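Local coordinates for prephenate dehydratase:Amino acid-binding ACT (Brucella abortus, PDB 6VH5), which probably catalyses the conversion of prephenate to 3-phenylpyruvate, water and carbon dioxide in phenylalanine biosynthesis, and carries bound phenylalanine in its ACT domain, at residues Q30-A35 and A147-G152; V216-F221 and Q260-I265; G99-P104 and T194-L199; G131-V136 and E184-S189. All blocks are in the same frame, centred on the assembly; numbering follows the deposited sequence.

Interaction 1: Q30-A35 and A147-G152; sequences QGEAGA and AGDTAG
A151 presses its methyl group into the hollow of a type II turn running from E32 to A35, and this is the chief apolar element of the contact. Its CB lies 3.3 Å from A33 O and 3.8 Å from G34 C, with A35 CB further off, so a single carbon meets mostly backbone. The turn is closed by the A35 N to E32 O bond, and G34, at its third position, adopts a positive phi (93°) that suits glycine.

The polar part is a pair of acids passing in opposite directions. E32 reaches along the helix start in an extended chain beyond CG, bringing OE1 to 3.3 Å from G152 CA and OE2 to 3.6 Å from D149 CB. E32 OE2 and D149 OD2 stay 4.4 Å apart, a like-charged pair that is probably eased by R155 at E32 and by the helix N-terminus at D149. E32 OE1 forms a salt bridge with R155, one turn further along the helix. D149 is the N-cap: with CG anti to the backbone N (chi1 -179°), its OD1 turns back to accept from G152 N at 3.2 Å, an angle of 157°, on the anti side and well out of the carboxylate plane.

The contact thus joins the starts of two helices. The turn links strand 26-30 to helix 36-44, whose first residues it also bonds through D38 and T39, and it rests on helix 150-160, which follows strand 143-146 of the other sheet. It therefore bridges the two lobes of the dehydratase region.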
loop_
_atom_site.group_PDB
_atom_site.type_symbol
_atom_site.label_atom_id
_atom_site.label_comp_id
_atom_site.label_asym_id
_atom_site.label_seq_id
_atom_site.Cartn_x
_atom_site.Cartn_y
_atom_site.Cartn_z
ATOM N N GLN A 30 6.477 5.621 -12.390
ATOM C CA GLN A 30 5.158 5.081 -12.681
ATOM C C GLN A 30 4.176 6.235 -12.841
ATOM O O GLN A 30 4.050 7.076 -11.943
ATOM C CB GLN A 30 4.697 4.134 -11.569
ATOM C CG GLN A 30 3.345 3.445 -11.802
ATOM C CD GLN A 30 2.136 4.361 -11.530
ATOM O OE1 GLN A 30 2.143 5.165 -10.598
ATOM N NE2 GLN A 30 1.103 4.242 -12.364
ATOM N N GLY A 31 3.473 6.262 -13.984
ATOM C CA GLY A 31 2.402 7.186 -14.279
ATOM C C GLY A 31 2.559 7.824 -15.650
ATOM O O GLY A 31 3.358 7.390 -16.489
ATOM N N GLU A 32 1.749 8.847 -15.894
ATOM C CA GLU A 32 1.805 9.640 -17.110
ATOM C C GLU A 32 2.658 10.876 -16.865
ATOM O O GLU A 32 2.846 11.313 -15.726
ATOM C CB GLU A 32 0.405 10.069 -17.537
ATOM C CG GLU A 32 -0.589 8.944 -17.622
ATOM C CD GLU A 32 -1.859 9.368 -18.315
ATOM O OE1 GLU A 32 -1.849 10.435 -18.971
ATOM O OE2 GLU A 32 -2.870 8.644 -18.190
ATOM N N ALA A 33 3.127 11.473 -17.954
ATOM C CA ALA A 33 3.854 12.733 -17.858
ATOM C C ALA A 33 3.027 13.777 -17.101
ATOM O O ALA A 33 1.807 13.866 -17.258
ATOM C CB ALA A 33 4.192 13.243 -19.266
ATOM N N GLY A 34 3.694 14.546 -16.246
ATOM C CA GLY A 34 3.005 15.539 -15.450
ATOM C C GLY A 34 2.577 15.067 -14.080
ATOM O O GLY A 34 2.001 15.855 -13.325
ATOM N N ALA A 35 2.830 13.805 -13.740
ATOM C CA ALA A 35 2.424 13.256 -12.459
ATOM C C ALA A 35 3.301 13.801 -11.333
ATOM O O ALA A 35 4.269 14.535 -11.553
ATOM C CB ALA A 35 2.499 11.730 -12.488
ATOM N N ALA A 147 -11.558 9.830 -13.572
ATOM C CA ALA A 147 -10.553 9.690 -14.617
ATOM C C ALA A 147 -9.481 8.721 -14.133
ATOM O O ALA A 147 -9.144 8.694 -12.946
ATOM C CB ALA A 147 -9.915 11.034 -14.977
ATOM N N GLY A 148 -8.931 7.939 -15.063
ATOM C CA GLY A 148 -8.003 6.881 -14.677
ATOM C C GLY A 148 -6.767 7.376 -13.945
ATOM O O GLY A 148 -6.271 6.716 -13.028
ATOM N N ASP A 149 -6.264 8.549 -14.323
ATOM C CA ASP A 149 -5.007 9.079 -13.812
ATOM C C ASP A 149 -5.155 10.584 -13.659
ATOM O O ASP A 149 -5.855 11.228 -14.440
ATOM C CB ASP A 149 -3.839 8.720 -14.760
ATOM C CG ASP A 149 -2.481 9.220 -14.274
ATOM O OD1 ASP A 149 -2.296 10.453 -14.193
ATOM O OD2 ASP A 149 -1.583 8.379 -14.002
ATOM N N THR A 150 -4.520 11.140 -12.629
ATOM C CA THR A 150 -4.657 12.568 -12.361
ATOM C C THR A 150 -4.046 13.412 -13.480
ATOM O O THR A 150 -4.707 14.292 -14.040
ATOM C CB THR A 150 -4.030 12.892 -11.010
ATOM O OG1 THR A 150 -4.885 12.395 -9.970
ATOM C CG2 THR A 150 -3.891 14.370 -10.850
ATOM N N ALA A 151 -2.780 13.162 -13.818
ATOM C CA ALA A 151 -2.169 13.861 -14.947
ATOM C C ALA A 151 -2.930 13.602 -16.241
ATOM O O ALA A 151 -2.987 14.478 -17.114
ATOM C CB ALA A 151 -0.707 13.433 -15.103
ATOM N N GLY A 152 -3.519 12.408 -16.381
ATOM C CA GLY A 152 -4.339 12.128 -17.543
ATOM C C GLY A 152 -5.546 13.040 -17.647
ATOM O O GLY A 152 -5.940 13.427 -18.747
#

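Interaction 2: V216-F221 and Q260-I265; sequences VTTFVF and QFYADI. With PHE (phenylalanine), chain J.
F261 leaves its strand opposite F221, and its side chain runs from the sheet into the phenylalanine pocket. CB sits over one face of the F221 ring, 3.8 Å from the centroid, a CH-pi contact. Next, CG meets F221 CZ, and CD2 lies 3.9 Å from F221 CE1; the two rings are nearly parallel (14°) but slid so far apart that they hardly overlap. At the far end CE2 and CZ leave F221 behind: CZ comes within 3.5 Å of CD1 of the bound phenylalanine, whose CG lies in the F261 plane at the ring edge.

F221 holds CG between its backbone N and carbonyl carbon (chi1 61°), which lays the ring back across the neighbouring strand. F219 does likewise, with A263 CB over its face at 4.1 Å from the centroid, and I265 CG2 at its edge.

On the other side of the sheet T218 OG1 donates to D264 OD1 at 2.6 Å, arriving from above the carboxylate plane, while Y262 packs on V220 and meets the ring of H87.

Six backbone bonds join the two strands antiparallel. They are the central pair of the four-stranded ACT sheet, whose helix 229-240 covers the F219, F221 and I265 side; the ligand is hydrogen-bonded by N225 and L230 and by N243 and M244 of the second subunit, the inter-subunit amino-acid site of an ACT domain.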
loop_
_atom_site.group_PDB
_atom_site.type_symbol
_atom_site.label_atom_id
_atom_site.label_comp_id
_atom_site.label_asym_id
_atom_site.label_seq_id
_atom_site.Cartn_x
_atom_site.Cartn_y
_atom_site.Cartn_z
ATOM N N VAL A 216 21.155 7.335 5.738
ATOM C CA VAL A 216 20.140 6.326 6.020
ATOM C C VAL A 216 20.645 4.980 5.529
ATOM O O VAL A 216 21.204 4.879 4.433
ATOM C CB VAL A 216 18.787 6.660 5.364
ATOM C CG1 VAL A 216 17.767 5.571 5.676
ATOM C CG2 VAL A 216 18.305 8.029 5.827
ATOM N N THR A 217 20.464 3.952 6.347
ATOM C CA THR A 217 20.732 2.584 5.945
ATOM C C THR A 217 19.426 1.814 6.020
ATOM O O THR A 217 18.738 1.850 7.044
ATOM C CB THR A 217 21.817 1.925 6.814
ATOM O OG1 THR A 217 23.081 2.538 6.531
ATOM C CG2 THR A 217 21.923 0.433 6.501
ATOM N N THR A 218 19.067 1.164 4.922
ATOM C CA THR A 218 17.849 0.378 4.841
ATOM C C THR A 218 18.245 -1.080 4.701
ATOM O O THR A 218 19.145 -1.403 3.922
ATOM C CB THR A 218 16.972 0.820 3.659
ATOM O OG1 THR A 218 16.479 2.151 3.879
ATOM C CG2 THR A 218 15.792 -0.129 3.483
ATOM N N PHE A 219 17.602 -1.947 5.478
ATOM C CA PHE A 219 17.930 -3.360 5.446
ATOM C C PHE A 219 16.700 -4.184 5.795
ATOM O O PHE A 219 15.729 -3.682 6.363
ATOM C CB PHE A 219 19.082 -3.688 6.411
ATOM C CG PHE A 219 18.796 -3.337 7.856
ATOM C CD1 PHE A 219 18.281 -4.283 8.727
ATOM C CD2 PHE A 219 19.056 -2.065 8.338
ATOM C CE1 PHE A 219 18.034 -3.963 10.061
ATOM C CE2 PHE A 219 18.802 -1.737 9.656
ATOM C CZ PHE A 219 18.290 -2.690 10.523
ATOM N N VAL A 220 16.769 -5.468 5.451
ATOM C CA VAL A 220 15.774 -6.453 5.851
ATOM C C VAL A 220 16.479 -7.517 6.682
ATOM O O VAL A 220 17.682 -7.747 6.543
ATOM C CB VAL A 220 15.042 -7.094 4.650
ATOM C CG1 VAL A 220 14.158 -6.073 3.970
ATOM C CG2 VAL A 220 16.046 -7.693 3.646
ATOM N N PHE A 221 15.706 -8.182 7.538
ATOM C CA PHE A 221 16.209 -9.288 8.346
ATOM C C PHE A 221 15.027 -10.157 8.751
ATOM O O PHE A 221 13.879 -9.702 8.771
ATOM C CB PHE A 221 16.971 -8.799 9.591
ATOM C CG PHE A 221 16.128 -7.968 10.552
ATOM C CD1 PHE A 221 15.412 -8.572 11.571
ATOM C CD2 PHE A 221 16.053 -6.590 10.418
ATOM C CE1 PHE A 221 14.636 -7.819 12.440
ATOM C CE2 PHE A 221 15.283 -5.819 11.290
ATOM C CZ PHE A 221 14.567 -6.430 12.290
ATOM N N GLN A 260 9.640 -11.438 8.341
ATOM C CA GLN A 260 10.650 -10.555 7.777
ATOM C C GLN A 260 10.320 -9.105 8.120
ATOM O O GLN A 260 9.151 -8.719 8.200
ATOM C CB GLN A 260 10.772 -10.725 6.258
ATOM C CG GLN A 260 11.989 -10.004 5.682
ATOM C CD GLN A 260 12.323 -10.446 4.281
ATOM O OE1 GLN A 260 12.646 -11.609 4.046
ATOM N NE2 GLN A 260 12.257 -9.515 3.339
ATOM N N PHE A 261 11.366 -8.307 8.329
ATOM C CA PHE A 261 11.232 -6.910 8.715
ATOM C C PHE A 261 11.980 -6.042 7.718
ATOM O O PHE A 261 13.060 -6.406 7.239
ATOM C CB PHE A 261 11.773 -6.640 10.142
ATOM C CG PHE A 261 10.842 -7.085 11.243
ATOM C CD1 PHE A 261 9.891 -6.198 11.769
ATOM C CD2 PHE A 261 10.874 -8.392 11.718
ATOM C CE1 PHE A 261 9.004 -6.602 12.760
ATOM C CE2 PHE A 261 9.988 -8.807 12.705
ATOM C CZ PHE A 261 9.051 -7.908 13.231
ATOM N N TYR A 262 11.386 -4.898 7.410
ATOM C CA TYR A 262 11.996 -3.873 6.578
ATOM C C TYR A 262 12.282 -2.685 7.481
ATOM O O TYR A 262 11.394 -2.241 8.208
ATOM C CB TYR A 262 11.055 -3.499 5.416
ATOM C CG TYR A 262 11.575 -2.482 4.425
ATOM C CD1 TYR A 262 12.002 -2.868 3.156
ATOM C CD2 TYR A 262 11.577 -1.120 4.734
ATOM C CE1 TYR A 262 12.448 -1.927 2.227
ATOM C CE2 TYR A 262 12.029 -0.170 3.825
ATOM C CZ TYR A 262 12.467 -0.580 2.571
ATOM O OH TYR A 262 12.922 0.364 1.674
ATOM N N ALA A 263 13.509 -2.175 7.446
ATOM C CA ALA A 263 13.904 -1.172 8.424
ATOM C C ALA A 263 14.814 -0.117 7.813
ATOM O O ALA A 263 15.628 -0.416 6.932
ATOM C CB ALA A 263 14.617 -1.821 9.621
ATOM N N ASP A 264 14.652 1.117 8.285
ATOM C CA ASP A 264 15.568 2.221 8.029
ATOM C C ASP A 264 16.154 2.654 9.370
ATOM O O ASP A 264 15.412 2.791 10.349
ATOM C CB ASP A 264 14.861 3.433 7.397
ATOM C CG ASP A 264 14.224 3.147 6.026
ATOM O OD1 ASP A 264 14.373 2.042 5.453
ATOM O OD2 ASP A 264 13.558 4.078 5.521
ATOM N N ILE A 265 17.471 2.867 9.423
ATOM C CA ILE A 265 18.111 3.501 10.572
ATOM C C ILE A 265 18.874 4.719 10.059
ATOM O O ILE A 265 19.225 4.821 8.876
ATOM C CB ILE A 265 19.069 2.566 11.363
ATOM C CG1 ILE A 265 20.185 2.065 10.459
ATOM C CG2 ILE A 265 18.338 1.378 12.002
ATOM C CD1 ILE A 265 21.132 1.143 11.140
HETATM N N PHE J . 6.548 -12.482 16.762
HETATM C CA PHE J . 7.894 -12.021 17.078
HETATM C C PHE J . 7.960 -11.271 18.409
HETATM O O PHE J . 8.999 -10.683 18.729
HETATM C CB PHE J . 8.437 -11.130 15.964
HETATM C CG PHE J . 7.448 -10.100 15.463
HETATM C CD1 PHE J . 6.755 -10.307 14.278
HETATM C CD2 PHE J . 7.232 -8.924 16.156
HETATM C CE1 PHE J . 5.843 -9.362 13.808
HETATM C CE2 PHE J . 6.330 -7.981 15.697
HETATM C CZ PHE J . 5.634 -8.200 14.514
HETATM O OXT PHE J . 6.994 -11.236 19.178
#

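Interaction 3: G99-P104 and T194-L199; sequences GEYFLP and TRFVVL
Antiparallel strand pairing joins 99-104 to 194-199, the outermost strand, within this chain, of a mixed five-stranded sheet to its inner neighbour, with Y101 and F196, and L103 and T194, as hydrogen-bonded pairs. F196 N gives Y101 O a straight bond of 2.7 Å (173°).

On one side of the sheet R195 holds E100 side-on: NE at 3.0 Å and NH2 at 2.7 Å both grip E100 OE1, which lies in the guanidinium plane although the carboxylate is turned 83° against it. The arginine chain, extended from CG to NE, runs alongside F102, with CG over the ring face 4.2 Å from its centroid. R195 NH1 goes on to E76 and D264, and E100 OE2 to R300 and S297.

T194, R195 and F196 form the Thr-Arg-Phe motif of prephenate dehydratases; T194 is predicted to be essential for activity, and its OG1 is bonded to N77. Against the opposite side of the sheet, F196 meets L103 CB with its edge at CE1 (4.0 Å), and its ring packs on S37 and A40 of helix 36-44. Y101, its CD2 4.3 Å from F196 CD1, packs against the same helix at A40 and M44 and bonds N43 through OH.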
loop_
_atom_site.group_PDB
_atom_site.type_symbol
_atom_site.label_atom_id
_atom_site.label_comp_id
_atom_site.label_asym_id
_atom_site.label_seq_id
_atom_site.Cartn_x
_atom_site.Cartn_y
_atom_site.Cartn_z
ATOM N N GLY A 99 19.067 7.051 -2.800
ATOM C CA GLY A 99 18.519 8.344 -2.472
ATOM C C GLY A 99 17.069 8.267 -2.041
ATOM O O GLY A 99 16.391 7.252 -2.249
ATOM N N GLU A 100 16.586 9.342 -1.426
ATOM C CA GLU A 100 15.191 9.470 -1.044
ATOM C C GLU A 100 14.735 10.881 -1.385
ATOM O O GLU A 100 15.547 11.773 -1.641
ATOM C CB GLU A 100 14.970 9.154 0.461
ATOM C CG GLU A 100 15.571 10.154 1.447
ATOM C CD GLU A 100 15.178 9.890 2.920
ATOM O OE1 GLU A 100 14.430 8.920 3.203
ATOM O OE2 GLU A 100 15.615 10.671 3.801
ATOM N N TYR A 101 13.424 11.075 -1.430
ATOM C CA TYR A 101 12.898 12.399 -1.745
ATOM C C TYR A 101 11.528 12.552 -1.108
ATOM O O TYR A 101 10.708 11.629 -1.162
ATOM C CB TYR A 101 12.813 12.649 -3.257
ATOM C CG TYR A 101 12.438 14.082 -3.587
ATOM C CD1 TYR A 101 13.377 15.106 -3.496
ATOM C CD2 TYR A 101 11.138 14.416 -3.959
ATOM C CE1 TYR A 101 13.036 16.420 -3.780
ATOM C CE2 TYR A 101 10.784 15.733 -4.238
ATOM C CZ TYR A 101 11.741 16.721 -4.153
ATOM O OH TYR A 101 11.401 18.018 -4.427
ATOM N N PHE A 102 11.287 13.719 -0.516
ATOM C CA PHE A 102 10.015 14.040 0.124
ATOM C C PHE A 102 9.355 15.178 -0.637
ATOM O O PHE A 102 9.891 16.291 -0.691
ATOM C CB PHE A 102 10.222 14.420 1.595
ATOM C CG PHE A 102 10.695 13.277 2.448
ATOM C CD1 PHE A 102 12.031 12.903 2.453
ATOM C CD2 PHE A 102 9.803 12.580 3.250
ATOM C CE1 PHE A 102 12.467 11.850 3.231
ATOM C CE2 PHE A 102 10.231 11.523 4.032
ATOM C CZ PHE A 102 11.564 11.157 4.023
ATOM N N LEU A 103 8.185 14.907 -1.203
ATOM C CA LEU A 103 7.481 15.894 -2.020
ATOM C C LEU A 103 6.138 16.273 -1.404
ATOM O O LEU A 103 5.271 15.402 -1.225
ATOM C CB LEU A 103 7.295 15.372 -3.447
ATOM C CG LEU A 103 6.416 16.225 -4.354
ATOM C CD1 LEU A 103 7.149 17.488 -4.737
ATOM C CD2 LEU A 103 6.101 15.419 -5.611
ATOM N N PRO A 104 5.922 17.538 -1.052
ATOM C CA PRO A 104 4.571 17.974 -0.654
ATOM C C PRO A 104 3.602 17.864 -1.826
ATOM O O PRO A 104 3.863 18.377 -2.916
ATOM C CB PRO A 104 4.778 19.432 -0.227
ATOM C CG PRO A 104 6.245 19.516 0.121
ATOM C CD PRO A 104 6.935 18.584 -0.842
ATOM N N THR A 194 4.456 12.694 0.034
ATOM C CA THR A 194 4.866 11.400 -0.497
ATOM C C THR A 194 6.373 11.234 -0.339
ATOM O O THR A 194 7.140 12.165 -0.617
ATOM C CB THR A 194 4.479 11.231 -1.977
ATOM O OG1 THR A 194 3.069 11.012 -2.085
ATOM C CG2 THR A 194 5.207 10.016 -2.577
ATOM N N ARG A 195 6.792 10.064 0.125
ATOM C CA ARG A 195 8.208 9.742 0.242
ATOM C C ARG A 195 8.607 8.815 -0.895
ATOM O O ARG A 195 8.039 7.723 -1.052
ATOM C CB ARG A 195 8.531 9.102 1.586
ATOM C CG ARG A 195 9.954 8.535 1.650
ATOM C CD ARG A 195 10.282 7.987 3.053
ATOM N NE ARG A 195 11.702 7.693 3.152
ATOM C CZ ARG A 195 12.217 6.581 3.655
ATOM N NH1 ARG A 195 11.432 5.633 4.147
ATOM N NH2 ARG A 195 13.527 6.426 3.667
ATOM N N PHE A 196 9.596 9.234 -1.667
ATOM C CA PHE A 196 10.146 8.378 -2.699
ATOM C C PHE A 196 11.494 7.821 -2.254
ATOM O O PHE A 196 12.174 8.394 -1.399
ATOM C CB PHE A 196 10.326 9.138 -4.018
ATOM C CG PHE A 196 9.072 9.745 -4.557
ATOM C CD1 PHE A 196 8.629 10.980 -4.103
ATOM C CD2 PHE A 196 8.344 9.096 -5.538
ATOM C CE1 PHE A 196 7.480 11.550 -4.609
ATOM C CE2 PHE A 196 7.189 9.659 -6.051
ATOM C CZ PHE A 196 6.755 10.887 -5.586
ATOM N N VAL A 197 11.870 6.693 -2.860
ATOM C CA VAL A 197 13.233 6.176 -2.815
ATOM C C VAL A 197 13.738 6.094 -4.248
ATOM O O VAL A 197 12.978 5.771 -5.166
ATOM C CB VAL A 197 13.336 4.799 -2.130
ATOM C CG1 VAL A 197 13.164 4.939 -0.615
ATOM C CG2 VAL A 197 12.307 3.850 -2.719
ATOM N N VAL A 198 15.010 6.417 -4.435
ATOM C CA VAL A 198 15.663 6.356 -5.735
ATOM C C VAL A 198 16.370 5.009 -5.846
ATOM O O VAL A 198 17.215 4.681 -5.009
ATOM C CB VAL A 198 16.652 7.519 -5.890
ATOM C CG1 VAL A 198 17.183 7.601 -7.313
ATOM C CG2 VAL A 198 15.980 8.823 -5.465
ATOM N N LEU A 199 16.052 4.242 -6.889
ATOM C CA LEU A 199 16.567 2.890 -7.039
ATOM C C LEU A 199 17.609 2.818 -8.147
ATOM O O LEU A 199 17.576 3.590 -9.110
ATOM C CB LEU A 199 15.446 1.884 -7.324
ATOM C CG LEU A 199 14.347 1.850 -6.259
ATOM C CD1 LEU A 199 13.408 0.693 -6.522
ATOM C CD2 LEU A 199 14.891 1.812 -4.837
#

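Interaction 4: G131-V136 and E184-S189; sequences GQCRNV and ENVEDS
D188 binds the start of helix 134-139 with its carboxylate, a side chain from the loop 184-189 meeting the first N-H groups of a helix in the lobe that holds strands 108-111, 165-169 and 180-183. The dehydratase region, built of two lobes, resembles the periplasmic binding protein fold.

The close-packed part lies inward. V136 and V186 cross at about a right angle, V136 CG1 standing 3.7 Å from V186 CB and 3.5 Å from V186 O. C133, whose backbone is at the N-cap position, lays its sulfur against the loop, SG being 3.9 Å from E187 CA; L168 is packed beside both C133 and V186. Backbone fixes the level of the loop: D188 N gives Q132 O a bond of 2.9 Å at 170°.

Toward solvent the fit is looser at the exposed R134 side chain: its NE stays 4.5 Å from D188 OD1, which lies well out of the guanidinium plane, so the guanidinium and the carboxylate are linked by charge alone.

With CG anti to its carbonyl carbon (chi1 -67°), D188 presents both oxygens to the helix on their syn sides, both donors somewhat out of the carboxylate plane. N135 crosses D188 obliquely, its CB against D188 OD2, while its OD1 binds R138. D188 OD1 accepts from R134 N at 2.9 Å, and D188 OD2 from N135 N at 3.0 Å, the straighter of the two at 155°.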
loop_
_atom_site.group_PDB
_atom_site.type_symbol
_atom_site.label_atom_id
_atom_site.label_comp_id
_atom_site.label_asym_id
_atom_site.label_seq_id
_atom_site.Cartn_x
_atom_site.Cartn_y
_atom_site.Cartn_z
ATOM N N GLY A 131 -11.796 12.554 -3.989
ATOM C CA GLY A 131 -12.086 12.367 -2.580
ATOM C C GLY A 131 -11.270 13.244 -1.655
ATOM O O GLY A 131 -11.595 13.341 -0.467
ATOM N N GLN A 132 -10.169 13.807 -2.139
ATOM C CA GLN A 132 -9.365 14.717 -1.336
ATOM C C GLN A 132 -9.649 16.176 -1.648
ATOM O O GLN A 132 -9.049 17.059 -1.027
ATOM C CB GLN A 132 -7.874 14.416 -1.526
ATOM C CG GLN A 132 -7.524 13.005 -1.152
ATOM C CD GLN A 132 -6.040 12.673 -1.311
ATOM O OE1 GLN A 132 -5.568 11.693 -0.746
ATOM N NE2 GLN A 132 -5.308 13.485 -2.078
ATOM N N CYS A 133 -10.553 16.448 -2.583
ATOM C CA CYS A 133 -10.875 17.802 -3.000
ATOM C C CYS A 133 -12.377 18.020 -2.986
ATOM O O CYS A 133 -12.926 18.734 -3.828
ATOM C CB CYS A 133 -10.314 18.079 -4.394
ATOM S SG CYS A 133 -8.514 18.020 -4.503
ATOM N N ARG A 134 -13.066 17.429 -2.009
ATOM C CA ARG A 134 -14.523 17.501 -2.005
ATOM C C ARG A 134 -15.018 18.923 -1.785
ATOM O O ARG A 134 -16.023 19.322 -2.390
ATOM C CB ARG A 134 -15.098 16.570 -0.934
ATOM C CG ARG A 134 -15.175 15.104 -1.353
ATOM C CD ARG A 134 -15.749 14.234 -0.245
ATOM N NE ARG A 134 -14.837 14.133 0.888
ATOM C CZ ARG A 134 -13.977 13.133 1.070
ATOM N NH1 ARG A 134 -13.908 12.143 0.189
ATOM N NH2 ARG A 134 -13.174 13.123 2.129
ATOM N N ASN A 135 -14.288 19.718 -0.990
ATOM C CA ASN A 135 -14.764 21.046 -0.618
ATOM C C ASN A 135 -14.948 21.947 -1.838
ATOM O O ASN A 135 -15.983 22.617 -1.967
ATOM C CB ASN A 135 -13.813 21.690 0.389
ATOM C CG ASN A 135 -13.962 21.113 1.798
ATOM O OD1 ASN A 135 -14.975 20.484 2.134
ATOM N ND2 ASN A 135 -12.936 21.314 2.624
ATOM N N VAL A 136 -13.952 21.998 -2.733
ATOM C CA VAL A 136 -14.059 22.868 -3.909
ATOM C C VAL A 136 -15.055 22.339 -4.926
ATOM O O VAL A 136 -15.555 23.111 -5.753
ATOM C CB VAL A 136 -12.709 23.090 -4.615
ATOM C CG1 VAL A 136 -11.736 23.797 -3.680
ATOM C CG2 VAL A 136 -12.156 21.778 -5.124
ATOM N N GLU A 184 -5.314 27.705 -6.814
ATOM C CA GLU A 184 -4.098 27.034 -6.386
ATOM C C GLU A 184 -4.354 26.257 -5.109
ATOM O O GLU A 184 -5.133 26.694 -4.263
ATOM C CB GLU A 184 -2.974 28.042 -6.148
ATOM C CG GLU A 184 -2.231 28.444 -7.406
ATOM C CD GLU A 184 -1.155 29.477 -7.143
ATOM O OE1 GLU A 184 -1.043 29.947 -5.988
ATOM O OE2 GLU A 184 -0.423 29.821 -8.094
ATOM N N ASN A 185 -3.716 25.091 -4.989
ATOM C CA ASN A 185 -3.673 24.322 -3.737
ATOM C C ASN A 185 -5.068 24.128 -3.144
ATOM O O ASN A 185 -5.357 24.536 -2.019
ATOM C CB ASN A 185 -2.738 24.988 -2.722
ATOM C CG ASN A 185 -1.290 24.942 -3.153
ATOM O OD1 ASN A 185 -0.919 24.170 -4.046
ATOM N ND2 ASN A 185 -0.463 25.783 -2.540
ATOM N N VAL A 186 -5.947 23.513 -3.942
ATOM C CA VAL A 186 -7.365 23.473 -3.601
ATOM C C VAL A 186 -7.749 22.257 -2.767
ATOM O O VAL A 186 -8.936 22.093 -2.448
ATOM C CB VAL A 186 -8.217 23.492 -4.885
ATOM C CG1 VAL A 186 -7.830 24.673 -5.756
ATOM C CG2 VAL A 186 -8.070 22.179 -5.630
ATOM N N GLU A 187 -6.788 21.420 -2.380
ATOM C CA GLU A 187 -7.091 20.204 -1.636
ATOM C C GLU A 187 -7.632 20.520 -0.241
ATOM O O GLU A 187 -7.343 21.566 0.354
ATOM C CB GLU A 187 -5.845 19.309 -1.528
ATOM C CG GLU A 187 -4.710 19.891 -0.699
ATOM C CD GLU A 187 -3.787 20.809 -1.494
ATOM O OE1 GLU A 187 -2.805 21.322 -0.902
ATOM O OE2 GLU A 187 -4.038 21.010 -2.706
ATOM N N ASP A 188 -8.452 19.596 0.264
ATOM C CA ASP A 188 -9.095 19.721 1.565
ATOM C C ASP A 188 -8.077 19.794 2.694
ATOM O O ASP A 188 -7.946 20.827 3.359
ATOM C CB ASP A 188 -10.047 18.541 1.790
ATOM C CG ASP A 188 -11.243 18.559 0.842
ATOM O OD1 ASP A 188 -11.890 17.503 0.666
ATOM O OD2 ASP A 188 -11.509 19.618 0.231
ATOM N N SER A 189 -7.328 18.715 2.895
ATOM C CA SER A 189 -6.386 18.631 4.000
ATOM C C SER A 189 -5.010 19.071 3.533
ATOM O O SER A 189 -4.627 18.871 2.377
ATOM C CB SER A 189 -6.309 17.209 4.562
ATOM O OG SER A 189 -7.128 16.310 3.833
#

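Interactions 1, 3 and 4 belong to the dehydratase region and lie around T194, predicted to be essential: interaction 3 contains it, A35 of interaction 1 has its side chain about 10 Å from that of T194, and Q132 of interaction 4 about 9 Å. The three do not touch; nearest atoms are about 6 Å apart between interactions 1 and 3 and about 7 Å between 3 and 4. Interaction 2, in the ACT domain, is joined to interaction 3 by the salt bridge of R195 NH1 to D264 OD2, 3.0 Å. The R195 side chain also lies about 10 Å from a bound phenylalanine, a layout consistent with communication between regulatory and catalytic parts.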